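Local coordinates for protein putative oxidoreductase molybdopterin-binding subunit (Sulfolobus tokodaii, PDB 4ZOH) that probably serves as the molybdopterin-binding subunit of an oxidoreductase related to xanthine dehydrogenase and aldehyde oxidase, holding a pterin cytosine dinucleotide cofactor, at residues 368-373 against 383-388; 411-416 against 565-570; 486-491 against 663-668; 591-596 against 656-661. One frame throughout, in Å; residues are numbered along the deposited sequence.

Overall arrangement
From the N terminus, the first of the four contacts to close is contact 1, completing a short loop in which 379-380 turns back to pair with 372-373 and delivering the start of helix 385-401. That helix leads into strand 405-412, where contact 2 opens; its partner at 565-570 comes only after some 150 residues. Contact 3 opens inside this long loop at helix 486-512 and closes beyond it at 663-668, so contacts 2 and 3 cross. Contact 4 is nested within contact 3 and joins the end of strand 583-593 to the segment following strand 651-655. Contacts 2 and 4 share one sheet, contact 1 packs against both, and contacts 3 and 4 meet at the cofactor.

Contact 1: 368-373 against 383-388; sequences DTLPYT and GNVKKL
Leu370 meets Gly383 with its CG anti to its own carbonyl carbon (chi1 -64°), a torsion that carries CG and CD1 along the glycine backbone toward Val385, where CD1 meets Val385 CG2 at 4.2 Å. Leu370 CB itself rests 3.3 Å from Gly383 O. Gly383 has backbone angles at which a beta carbon would collide with the carbonyl oxygen of the residue before it. The two chains run in nearly opposite directions here, and a water joins them, donating to Leu370 O at 3.1 Å and accepting from Gly383 N at 2.9 Å.

At the other end Asp368 and Lys386 run alongside each other in the same direction. What touches is carboxylate against methylene, Asp368 OD2 to Lys386 CE at 3.7 Å. The ammonium group stops short of the acid, while Lys386 NZ bonds Leu363 O and Asp368 OD2 has a weak, long ion pair with Lys310; with Lys386 NZ 4.7 Å from Asp368 OD2, the attraction is probably modest. Between these two ends, Asn384 swings its amide anti to the backbone N (chi1 -175°) and serves as N-cap: Asn384 OD1 accepts from Lys387 N at 2.9 Å, the donor standing above the carbonyl plane.

The contact lies at the surface, at the start of helix 385-401. Asn384 N is bonded to Tyr568 OH, and one turn on Leu388 packs against Tyr568 and Val570 of strand 568-577 and against Val591 of strand 583-593, seating the helix on the sheet.

Contact 2: 411-416 against 565-570; sequences YIEITA and TTPYGV
Tyr411 and Gly569 hold each other through paired backbone bonds, Tyr411 N to Gly569 O at 3.0 Å and Gly569 N to Tyr411 O at 3.1 Å. With CG set between the backbone N and the carbonyl carbon (chi1 77°), the tyrosine folds its ring over the Tyr568-Gly569 peptide: Gly569 N lies 3.2 Å above one face of the Tyr411 ring, toward the rim. A beta carbon on Gly569 would press on this ring, whereas the glycine leaves room. Replacing Tyr411 by an alanine would probably leave the 568-569 peptide without its aromatic cover and Asp592 without a weak hydroxyl partner.

This is an antiparallel pairing of strands 405-412 and 568-577 in a mixed four-stranded sheet; both segments fall in the second molybdopterin cofactor-binding family region. Ile412 and Tyr568 form the next, non-hydrogen-bonded pair, and Ile412 CD1 touches Tyr568 CB at 4.0 Å. Past the strand ends Pro567 wedges between two side chains, its CG 3.5 Å from Glu413 CG and its CD 3.6 Å from Thr415 CG2. Thr565 O then receives two donors from one residue, Thr415 OG1 at 3.0 Å, from above the carbonyl plane, and Thr415 N in a weak bond.

Farther out, Asp381 takes the hydroxyls of both Thr565 and Thr566, and Thr415 OG1 also bonds Gly669 N. Glu413 OE1 accepts from Ile414 N and pairs with Arg336 in a salt bridge; the Glu413 side chain lies about 9 Å from the molybdenum atom. The Tyr411 ring meets His571 nearly at right angles and packs on helix 673-688.

Contact 3: 486-491 against 663-668; sequences TVTIGG and HPTGSK. With MCN (pterin cytosine dinucleotide), chain D.
Thr488 and Ser667 meet through their hydroxyls, OG1 of the threonine to OG of the serine at 2.8 Å. Ser667 OG sits between its backbone N and carbonyl carbon (chi1 70°), where it also bonds Thr665 OG1 at 2.7 Å. Three hydroxyls thus make a short buried chain.

The apolar contacts centre on His663. Ile489 CD1 stands over one face of its ring, 3.9 Å from the centroid in a CH-pi contact, while Thr488 CG2 comes to His663 CD2 at 3.4 Å, the two side chains crossing at about a right angle. His663 ND1 bonds Tyr558 OH, which helps set the rotation of the ring. A serine in place of this histidine is likely to leave Ile489 CD1 without its ring face and the Tyr558 hydroxyl without its ring partner. Thr665 CG2 fits against Gly491, where a beta carbon would clash with Val487 O.

Both segments also bind the pterin cytosine dinucleotide. At the start of helix 486-512, Thr486 N and Thr486 OG1 reach O1B of the cofactor, the hydroxyl at 2.7 Å, and Val487 N gives a nearly straight bond to cofactor O1A at 2.9 Å. From the other segment, Lys668 O accepts from cofactor N4 at 3.0 Å.

The chemistry suggests a division of labour: N-H groups at a helix N terminus probably ease the negative charge of the pyrophosphate, while a carbonyl reads the exocyclic amino group, consistent with selection of cytosine.

Contact 4: 591-596 against 656-661; sequences VDDVGT and EILGKS. With MCN (pterin cytosine dinucleotide), chain D.
Asp592 O accepts from Glu656 N at 3.0 Å, which carries the parallel pairing of strands 583-593 and 651-655 one step past the end of the second, and the backbones then close together until Gly595 CA meets Gly659 O at 3.2 Å. Asp593 turns its carboxylate into the loop opposite, CG anti to the backbone N (chi1 179°). Its OD2 accepts from Leu658 N at 3.0 Å, from above the carboxylate plane, and weakly from Gly659 N, and Tyr568 OH of the neighbouring strand is a further, weak partner. Asp593 OD1 turns back to take Gly595 N at 3.0 Å, an Asx turn that bends the chain as it leaves the strand.

These strands are neighbours in a mixed sheet, and the connection between them includes helix 600-619. A water donates to Asp593 O and Gly659 O, the latter at 2.8 Å. Toward the surface, Ile657 lays CG1 against Gly595 O at 3.5 Å, and the methylenes of Lys660 run past Thr596 OG1.

The chain beyond the strand also presents two carbonyls to the pterin cytosine dinucleotide: Thr596 O accepts from its N4 at 2.8 Å, Val594 O only weakly. Backbone bonds pair Val594 and Thr596 with Lys668 and Gly666.

Contact 1: 368-373 against 383-388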
# COMPACT_ATOMS: atom_id res chain seq x y z
N ASP A 368 53.50 18.19 -5.52
CA ASP A 368 53.56 19.59 -5.06
C ASP A 368 52.22 20.26 -5.32
O ASP A 368 51.38 20.36 -4.40
CB ASP A 368 54.74 20.32 -5.69
CG ASP A 368 55.99 19.44 -5.73
OD1 ASP A 368 56.51 19.17 -6.83
OD2 ASP A 368 56.44 18.95 -4.66
N THR A 369 51.97 20.64 -6.57
CA THR A 369 50.68 21.24 -6.91
C THR A 369 49.78 20.42 -7.86
O THR A 369 50.21 19.52 -8.61
CB THR A 369 50.83 22.69 -7.45
OG1 THR A 369 51.60 22.68 -8.66
CG2 THR A 369 51.46 23.63 -6.38
N LEU A 370 48.50 20.75 -7.77
CA LEU A 370 47.45 20.15 -8.55
C LEU A 370 47.03 21.24 -9.54
O LEU A 370 47.10 22.40 -9.17
CB LEU A 370 46.32 19.66 -7.62
CG LEU A 370 46.72 18.55 -6.65
CD1 LEU A 370 45.46 17.91 -6.12
CD2 LEU A 370 47.52 17.43 -7.30
N PRO A 371 46.63 20.92 -10.78
CA PRO A 371 46.39 19.56 -11.32
C PRO A 371 47.64 18.76 -11.50
O PRO A 371 48.68 19.33 -11.75
CB PRO A 371 45.83 19.83 -12.71
CG PRO A 371 45.46 21.26 -12.76
CD PRO A 371 46.26 21.98 -11.71
N TYR A 372 47.54 17.44 -11.42
CA TYR A 372 48.63 16.54 -11.70
C TYR A 372 48.05 15.27 -12.29
O TYR A 372 47.03 14.76 -11.79
CB TYR A 372 49.26 16.17 -10.39
CG TYR A 372 50.55 15.36 -10.44
CD1 TYR A 372 51.82 16.02 -10.56
CD2 TYR A 372 50.52 13.96 -10.35
CE1 TYR A 372 53.02 15.27 -10.54
CE2 TYR A 372 51.69 13.21 -10.34
CZ TYR A 372 52.94 13.88 -10.41
OH TYR A 372 54.09 13.17 -10.37
N THR A 373 48.68 14.74 -13.33
CA THR A 373 48.28 13.42 -13.84
C THR A 373 49.19 12.31 -13.34
O THR A 373 50.38 12.31 -13.62
CB THR A 373 48.21 13.39 -15.35
OG1 THR A 373 47.35 14.44 -15.77
CG2 THR A 373 47.65 12.08 -15.86
N GLY A 383 43.47 21.28 -5.65
CA GLY A 383 43.90 21.20 -4.26
C GLY A 383 45.40 21.32 -4.15
O GLY A 383 46.09 21.70 -5.10
N ASN A 384 45.92 20.91 -3.00
CA ASN A 384 47.31 21.07 -2.69
C ASN A 384 47.65 20.10 -1.64
O ASN A 384 47.43 20.39 -0.46
CB ASN A 384 47.59 22.50 -2.15
CG ASN A 384 49.09 22.78 -1.91
OD1 ASN A 384 49.89 21.91 -1.46
ND2 ASN A 384 49.45 24.00 -2.18
N VAL A 385 48.24 18.98 -2.07
CA VAL A 385 48.48 17.86 -1.20
C VAL A 385 49.49 18.21 -0.10
O VAL A 385 49.22 17.97 1.07
CB VAL A 385 48.95 16.61 -2.01
CG1 VAL A 385 49.13 15.40 -1.09
CG2 VAL A 385 47.94 16.27 -3.10
N LYS A 386 50.64 18.79 -0.50
CA LYS A 386 51.75 19.11 0.41
C LYS A 386 51.25 19.96 1.55
O LYS A 386 51.51 19.65 2.72
CB LYS A 386 52.85 19.89 -0.32
CG LYS A 386 53.89 19.02 -0.97
CD LYS A 386 55.09 18.86 -0.09
CE LYS A 386 56.30 18.85 -1.00
NZ LYS A 386 57.48 18.92 -0.10
N LYS A 387 50.51 20.99 1.19
CA LYS A 387 49.98 21.97 2.13
C LYS A 387 49.02 21.37 3.11
O LYS A 387 49.02 21.72 4.30
CB LYS A 387 49.30 23.07 1.33
CG LYS A 387 48.58 24.16 2.11
CD LYS A 387 48.41 25.32 1.13
CE LYS A 387 48.09 26.61 1.87
NZ LYS A 387 46.66 27.00 1.72
N LEU A 388 48.18 20.44 2.63
CA LEU A 388 47.28 19.69 3.50
C LEU A 388 48.09 18.81 4.43
O LEU A 388 47.75 18.71 5.58
CB LEU A 388 46.24 18.87 2.71
CG LEU A 388 45.09 18.44 3.60
CD1 LEU A 388 43.75 18.60 2.94
CD2 LEU A 388 45.31 17.00 3.96
O HOH W 1 44.74 23.27 -7.33

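Contact 2: 411-416 against 565-570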
# COMPACT_ATOMS: atom_id res chain seq x y z
N TYR A 411 45.60 9.81 1.36
CA TYR A 411 44.83 9.17 0.33
C TYR A 411 44.52 10.21 -0.70
O TYR A 411 44.52 11.43 -0.42
CB TYR A 411 43.52 8.51 0.92
CG TYR A 411 42.45 9.51 1.22
CD1 TYR A 411 41.56 9.90 0.23
CD2 TYR A 411 42.40 10.18 2.50
CE1 TYR A 411 40.59 10.89 0.48
CE2 TYR A 411 41.42 11.14 2.78
CZ TYR A 411 40.52 11.48 1.78
OH TYR A 411 39.58 12.46 2.00
N ILE A 412 44.26 9.73 -1.90
CA ILE A 412 43.57 10.54 -2.92
C ILE A 412 42.51 9.60 -3.53
O ILE A 412 42.61 8.40 -3.30
CB ILE A 412 44.57 11.13 -3.94
CG1 ILE A 412 43.85 12.15 -4.81
CG2 ILE A 412 45.38 10.04 -4.66
CD1 ILE A 412 44.65 13.36 -5.25
N GLU A 413 41.49 10.12 -4.23
CA GLU A 413 40.27 9.38 -4.39
C GLU A 413 39.58 9.92 -5.61
O GLU A 413 39.88 11.05 -6.02
CB GLU A 413 39.45 9.45 -3.05
CG GLU A 413 37.92 9.48 -3.04
CD GLU A 413 37.26 8.16 -3.44
OE1 GLU A 413 37.95 7.33 -4.15
OE2 GLU A 413 36.06 7.96 -3.06
N ILE A 414 38.68 9.12 -6.21
CA ILE A 414 37.96 9.53 -7.44
C ILE A 414 36.47 9.51 -7.16
O ILE A 414 35.99 8.56 -6.61
CB ILE A 414 38.37 8.68 -8.69
CG1 ILE A 414 38.55 7.20 -8.32
CG2 ILE A 414 39.68 9.23 -9.27
CD1 ILE A 414 38.72 6.20 -9.49
N THR A 415 35.74 10.54 -7.56
CA THR A 415 34.34 10.63 -7.15
C THR A 415 33.58 11.35 -8.22
O THR A 415 34.21 11.95 -9.10
CB THR A 415 34.17 11.48 -5.84
OG1 THR A 415 34.33 12.87 -6.17
CG2 THR A 415 35.12 11.03 -4.70
N ALA A 416 32.23 11.34 -8.11
CA ALA A 416 31.34 12.18 -8.93
C ALA A 416 31.36 11.76 -10.43
O ALA A 416 31.50 12.57 -11.37
CB ALA A 416 31.65 13.66 -8.76
N THR A 565 36.19 14.13 -10.08
CA THR A 565 36.87 15.07 -9.20
C THR A 565 37.49 14.33 -8.02
O THR A 565 36.93 13.34 -7.52
CB THR A 565 35.91 16.17 -8.74
OG1 THR A 565 36.65 17.26 -8.18
CG2 THR A 565 34.85 15.64 -7.72
N THR A 566 38.67 14.80 -7.59
CA THR A 566 39.52 13.99 -6.68
C THR A 566 39.75 14.66 -5.29
O THR A 566 40.50 15.64 -5.21
CB THR A 566 40.89 13.69 -7.34
OG1 THR A 566 41.55 14.95 -7.64
CG2 THR A 566 40.72 12.83 -8.67
N PRO A 567 39.06 14.18 -4.19
CA PRO A 567 39.43 14.70 -2.85
C PRO A 567 40.66 13.95 -2.39
O PRO A 567 41.02 12.94 -3.00
CB PRO A 567 38.24 14.28 -1.97
CG PRO A 567 37.79 12.98 -2.60
CD PRO A 567 37.89 13.27 -4.10
N TYR A 568 41.26 14.42 -1.30
CA TYR A 568 42.48 13.83 -0.75
C TYR A 568 42.52 14.21 0.73
O TYR A 568 41.84 15.15 1.17
CB TYR A 568 43.74 14.41 -1.49
CG TYR A 568 43.80 15.94 -1.45
CD1 TYR A 568 44.59 16.61 -0.49
CD2 TYR A 568 43.04 16.72 -2.34
CE1 TYR A 568 44.64 18.00 -0.47
CE2 TYR A 568 43.06 18.10 -2.30
CZ TYR A 568 43.86 18.74 -1.35
OH TYR A 568 43.86 20.12 -1.28
N GLY A 569 43.30 13.49 1.52
CA GLY A 569 43.54 13.94 2.87
C GLY A 569 44.54 13.11 3.59
O GLY A 569 45.16 12.24 3.00
N VAL A 570 44.72 13.40 4.88
CA VAL A 570 45.65 12.64 5.72
C VAL A 570 44.89 12.27 7.02
O VAL A 570 44.17 13.12 7.57
CB VAL A 570 47.00 13.41 5.95
CG1 VAL A 570 46.74 14.86 6.44
CG2 VAL A 570 47.86 12.71 6.99
O HOH W 2 33.44 14.92 -11.50

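Contact 3: 486-491 against 663-668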
# COMPACT_ATOMS: atom_id res chain seq x y z
N THR A 486 26.52 11.83 -5.29
CA THR A 486 25.16 12.39 -5.17
C THR A 486 25.11 13.88 -4.88
O THR A 486 24.40 14.63 -5.61
CB THR A 486 24.35 11.64 -4.14
OG1 THR A 486 24.35 10.25 -4.49
CG2 THR A 486 22.97 12.16 -4.08
N VAL A 487 25.85 14.35 -3.88
CA VAL A 487 25.72 15.80 -3.61
C VAL A 487 26.35 16.61 -4.78
O VAL A 487 25.88 17.69 -5.15
CB VAL A 487 26.27 16.23 -2.21
CG1 VAL A 487 27.79 16.33 -2.23
CG2 VAL A 487 25.61 17.57 -1.79
N THR A 488 27.39 16.06 -5.40
CA THR A 488 28.10 16.80 -6.45
C THR A 488 27.33 16.81 -7.77
O THR A 488 27.02 17.88 -8.30
CB THR A 488 29.49 16.19 -6.62
OG1 THR A 488 30.12 16.26 -5.37
CG2 THR A 488 30.37 17.00 -7.62
N ILE A 489 27.11 15.62 -8.34
CA ILE A 489 26.41 15.52 -9.64
C ILE A 489 24.89 15.75 -9.50
O ILE A 489 24.23 16.53 -10.28
CB ILE A 489 26.68 14.14 -10.30
CG1 ILE A 489 28.19 13.84 -10.37
CG2 ILE A 489 26.08 14.13 -11.70
CD1 ILE A 489 29.08 14.98 -10.93
N GLY A 490 24.30 15.08 -8.50
CA GLY A 490 22.89 15.28 -8.26
C GLY A 490 22.65 16.71 -7.77
O GLY A 490 21.65 17.34 -8.11
N GLY A 491 23.57 17.26 -6.97
CA GLY A 491 23.34 18.67 -6.47
C GLY A 491 23.50 19.68 -7.61
O GLY A 491 22.78 20.71 -7.68
N HIS A 663 32.51 21.39 -10.83
CA HIS A 663 31.03 21.37 -10.92
C HIS A 663 30.40 22.60 -10.26
O HIS A 663 31.01 23.21 -9.36
CB HIS A 663 30.51 20.06 -10.27
CG HIS A 663 31.12 18.82 -10.88
ND1 HIS A 663 30.84 18.41 -12.18
CD2 HIS A 663 32.03 17.95 -10.40
CE1 HIS A 663 31.51 17.29 -12.43
NE2 HIS A 663 32.26 17.01 -11.38
N PRO A 664 29.18 22.95 -10.66
CA PRO A 664 28.52 24.14 -10.10
C PRO A 664 28.40 24.13 -8.57
O PRO A 664 28.23 25.17 -7.98
CB PRO A 664 27.11 24.14 -10.75
CG PRO A 664 27.27 23.36 -12.00
CD PRO A 664 28.43 22.38 -11.80
N THR A 665 28.50 22.98 -7.92
CA THR A 665 28.45 22.97 -6.46
C THR A 665 29.84 23.27 -5.88
O THR A 665 29.92 23.63 -4.71
CB THR A 665 27.95 21.62 -5.89
OG1 THR A 665 28.86 20.59 -6.32
CG2 THR A 665 26.54 21.33 -6.42
N GLY A 666 30.91 23.08 -6.68
CA GLY A 666 32.31 23.09 -6.16
C GLY A 666 32.74 21.91 -5.28
O GLY A 666 33.92 21.80 -4.85
N SER A 667 31.80 21.00 -5.02
CA SER A 667 32.01 19.90 -4.07
C SER A 667 32.63 18.64 -4.71
O SER A 667 32.45 18.38 -5.88
CB SER A 667 30.63 19.50 -3.48
OG SER A 667 29.81 18.86 -4.47
N LYS A 668 33.32 17.83 -3.91
CA LYS A 668 33.78 16.53 -4.29
C LYS A 668 33.13 15.57 -3.29
O LYS A 668 32.68 16.01 -2.20
CB LYS A 668 35.34 16.42 -4.17
CG LYS A 668 36.03 17.62 -4.83
CD LYS A 668 37.56 17.46 -4.92
CE LYS A 668 38.23 18.64 -5.68
NZ LYS A 668 39.67 18.21 -5.89
N1 MCN D . 28.71 16.16 1.60
C2 MCN D . 28.86 17.53 1.73
N3 MCN D . 29.86 18.21 1.09
C4 MCN D . 30.75 17.48 0.30
C5 MCN D . 30.62 16.10 0.16
C6 MCN D . 29.57 15.43 0.80
O2 MCN D . 28.09 18.22 2.41
N4 MCN D . 31.71 18.15 -0.30
C1' MCN D . 27.59 15.53 2.30
C2D MCN D . 26.38 15.46 1.36
O2' MCN D . 25.52 16.55 1.50
C3' MCN D . 25.65 14.25 1.88
C4D MCN D . 26.79 13.33 2.03
O4D MCN D . 27.88 14.18 2.60
O3' MCN D . 25.02 14.45 3.10
C5' MCN D . 26.86 12.99 0.56
O5' MCN D . 27.99 12.39 0.25
PA MCN D . 28.48 12.17 -1.28
O1A MCN D . 27.86 12.92 -2.35
O2A MCN D . 29.96 12.26 -1.01
O3A MCN D . 28.15 10.51 -1.31
PB MCN D . 26.69 9.95 -1.70
O1B MCN D . 26.66 9.80 -3.22
O2B MCN D . 25.55 10.67 -1.13
O3B MCN D . 26.77 8.60 -0.99
C10 MCN D . 27.28 7.39 -1.61
C9' MCN D . 28.28 6.72 -0.70
C8' MCN D . 28.63 5.39 -1.13
S8' MCN D . 29.23 5.13 -2.76
C7' MCN D . 28.63 4.33 -0.28
S7' MCN D . 29.20 2.70 -0.76
C6' MCN D . 28.30 4.45 1.12
C7 MCN D . 28.40 5.95 1.57
O9' MCN D . 27.71 6.71 0.60
N5' MCN D . 27.02 3.85 1.47
C4A MCN D . 26.21 4.31 2.53
N8' MCN D . 27.75 6.14 2.90
C4B MCN D . 26.63 5.46 3.26
N1' MCN D . 25.94 5.92 4.30
C2' MCN D . 24.80 5.32 4.65
N2' MCN D . 24.14 5.82 5.67
N3' MCN D . 24.30 4.16 3.98
C4' MCN D . 25.03 3.61 2.90
O4' MCN D . 24.61 2.57 2.31

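Contact 4: 591-596 against 656-661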
# COMPACT_ATOMS: atom_id res chain seq x y z
N VAL A 591 41.95 14.58 8.30
CA VAL A 591 41.95 15.91 7.67
C VAL A 591 41.62 15.71 6.21
O VAL A 591 42.44 15.14 5.51
CB VAL A 591 43.32 16.64 7.87
CG1 VAL A 591 43.26 17.99 7.16
CG2 VAL A 591 43.57 16.86 9.36
N ASP A 592 40.50 16.24 5.72
CA ASP A 592 40.07 15.98 4.34
C ASP A 592 39.94 17.23 3.49
O ASP A 592 39.55 18.31 3.98
CB ASP A 592 38.70 15.26 4.33
CG ASP A 592 38.74 13.85 4.95
OD1 ASP A 592 39.75 13.13 4.88
OD2 ASP A 592 37.72 13.44 5.57
N ASP A 593 40.18 17.11 2.20
CA ASP A 593 39.79 18.22 1.36
C ASP A 593 38.81 17.68 0.33
O ASP A 593 39.21 16.95 -0.60
CB ASP A 593 41.00 18.91 0.70
CG ASP A 593 40.60 20.08 -0.23
OD1 ASP A 593 39.38 20.29 -0.48
OD2 ASP A 593 41.50 20.80 -0.75
N VAL A 594 37.55 18.03 0.50
CA VAL A 594 36.48 17.52 -0.36
C VAL A 594 35.81 18.62 -1.14
O VAL A 594 34.62 18.51 -1.54
CB VAL A 594 35.44 16.62 0.40
CG1 VAL A 594 36.07 15.28 0.75
CG2 VAL A 594 34.84 17.32 1.63
N GLY A 595 36.58 19.68 -1.42
CA GLY A 595 36.01 20.83 -2.12
C GLY A 595 35.05 21.58 -1.21
O GLY A 595 35.11 21.43 0.03
N THR A 596 34.17 22.42 -1.80
CA THR A 596 33.05 23.01 -1.04
C THR A 596 32.31 21.96 -0.19
O THR A 596 31.89 20.92 -0.75
CB THR A 596 32.09 23.72 -1.96
OG1 THR A 596 32.85 24.42 -2.95
CG2 THR A 596 31.14 24.73 -1.18
N GLU A 656 39.60 21.14 4.85
CA GLU A 656 40.19 22.36 4.26
C GLU A 656 39.68 22.45 2.86
O GLU A 656 39.58 21.42 2.19
CB GLU A 656 41.72 22.30 4.24
CG GLU A 656 42.37 21.97 5.59
CD GLU A 656 42.43 23.17 6.58
OE1 GLU A 656 42.48 24.34 6.13
OE2 GLU A 656 42.45 22.93 7.81
N ILE A 657 39.31 23.65 2.41
CA ILE A 657 38.91 23.83 1.04
C ILE A 657 40.06 24.53 0.29
O ILE A 657 40.09 25.78 0.20
CB ILE A 657 37.60 24.62 0.97
CG1 ILE A 657 36.56 23.98 1.88
CG2 ILE A 657 37.17 24.84 -0.49
CD1 ILE A 657 35.30 24.82 2.11
N LEU A 658 40.99 23.73 -0.23
CA LEU A 658 42.12 24.22 -1.09
C LEU A 658 41.82 23.94 -2.58
O LEU A 658 42.30 24.63 -3.47
CB LEU A 658 43.41 23.49 -0.71
CG LEU A 658 43.70 23.34 0.79
CD1 LEU A 658 44.96 22.53 1.05
CD2 LEU A 658 43.80 24.76 1.42
N GLY A 659 41.02 22.91 -2.85
CA GLY A 659 40.68 22.52 -4.23
C GLY A 659 39.20 22.20 -4.34
O GLY A 659 38.75 21.26 -3.70
N LYS A 660 38.45 23.03 -5.07
CA LYS A 660 37.05 22.78 -5.49
C LYS A 660 36.98 21.95 -6.78
O LYS A 660 37.96 21.86 -7.56
CB LYS A 660 36.27 24.07 -5.68
CG LYS A 660 36.15 24.95 -4.42
CD LYS A 660 35.69 26.36 -4.77
CE LYS A 660 34.44 26.41 -5.64
NZ LYS A 660 34.21 27.74 -6.30
N SER A 661 35.83 21.32 -6.99
CA SER A 661 35.62 20.52 -8.19
C SER A 661 35.25 21.50 -9.30
O SER A 661 34.94 22.66 -9.02
CB SER A 661 34.48 19.51 -7.93
OG SER A 661 33.27 20.21 -8.00
N1 MCN D . 28.71 16.16 1.60
C2 MCN D . 28.86 17.53 1.73
N3 MCN D . 29.86 18.21 1.09
C4 MCN D . 30.75 17.48 0.30
C5 MCN D . 30.62 16.10 0.16
C6 MCN D . 29.57 15.43 0.80
O2 MCN D . 28.09 18.22 2.41
N4 MCN D . 31.71 18.15 -0.30
C1' MCN D . 27.59 15.53 2.30
C2D MCN D . 26.38 15.46 1.36
O2' MCN D . 25.52 16.55 1.50
C3' MCN D . 25.65 14.25 1.88
C4D MCN D . 26.79 13.33 2.03
O4D MCN D . 27.88 14.18 2.60
O3' MCN D . 25.02 14.45 3.10
C5' MCN D . 26.86 12.99 0.56
O5' MCN D . 27.99 12.39 0.25
PA MCN D . 28.48 12.17 -1.28
O1A MCN D . 27.86 12.92 -2.35
O2A MCN D . 29.96 12.26 -1.01
O3A MCN D . 28.15 10.51 -1.31
PB MCN D . 26.69 9.95 -1.70
O1B MCN D . 26.66 9.80 -3.22
O2B MCN D . 25.55 10.67 -1.13
O3B MCN D . 26.77 8.60 -0.99
C10 MCN D . 27.28 7.39 -1.61
C9' MCN D . 28.28 6.72 -0.70
C8' MCN D . 28.63 5.39 -1.13
S8' MCN D . 29.23 5.13 -2.76
C7' MCN D . 28.63 4.33 -0.28
S7' MCN D . 29.20 2.70 -0.76
C6' MCN D . 28.30 4.45 1.12
C7 MCN D . 28.40 5.95 1.57
O9' MCN D . 27.71 6.71 0.60
N5' MCN D . 27.02 3.85 1.47
C4A MCN D . 26.21 4.31 2.53
N8' MCN D . 27.75 6.14 2.90
C4B MCN D . 26.63 5.46 3.26
N1' MCN D . 25.94 5.92 4.30
C2' MCN D . 24.80 5.32 4.65
N2' MCN D . 24.14 5.82 5.67
N3' MCN D . 24.30 4.16 3.98
C4' MCN D . 25.03 3.61 2.90
O4' MCN D . 24.61 2.57 2.31
O HOH W 3 39.91 18.86 -2.94
O HOH W 4 36.94 20.39 1.90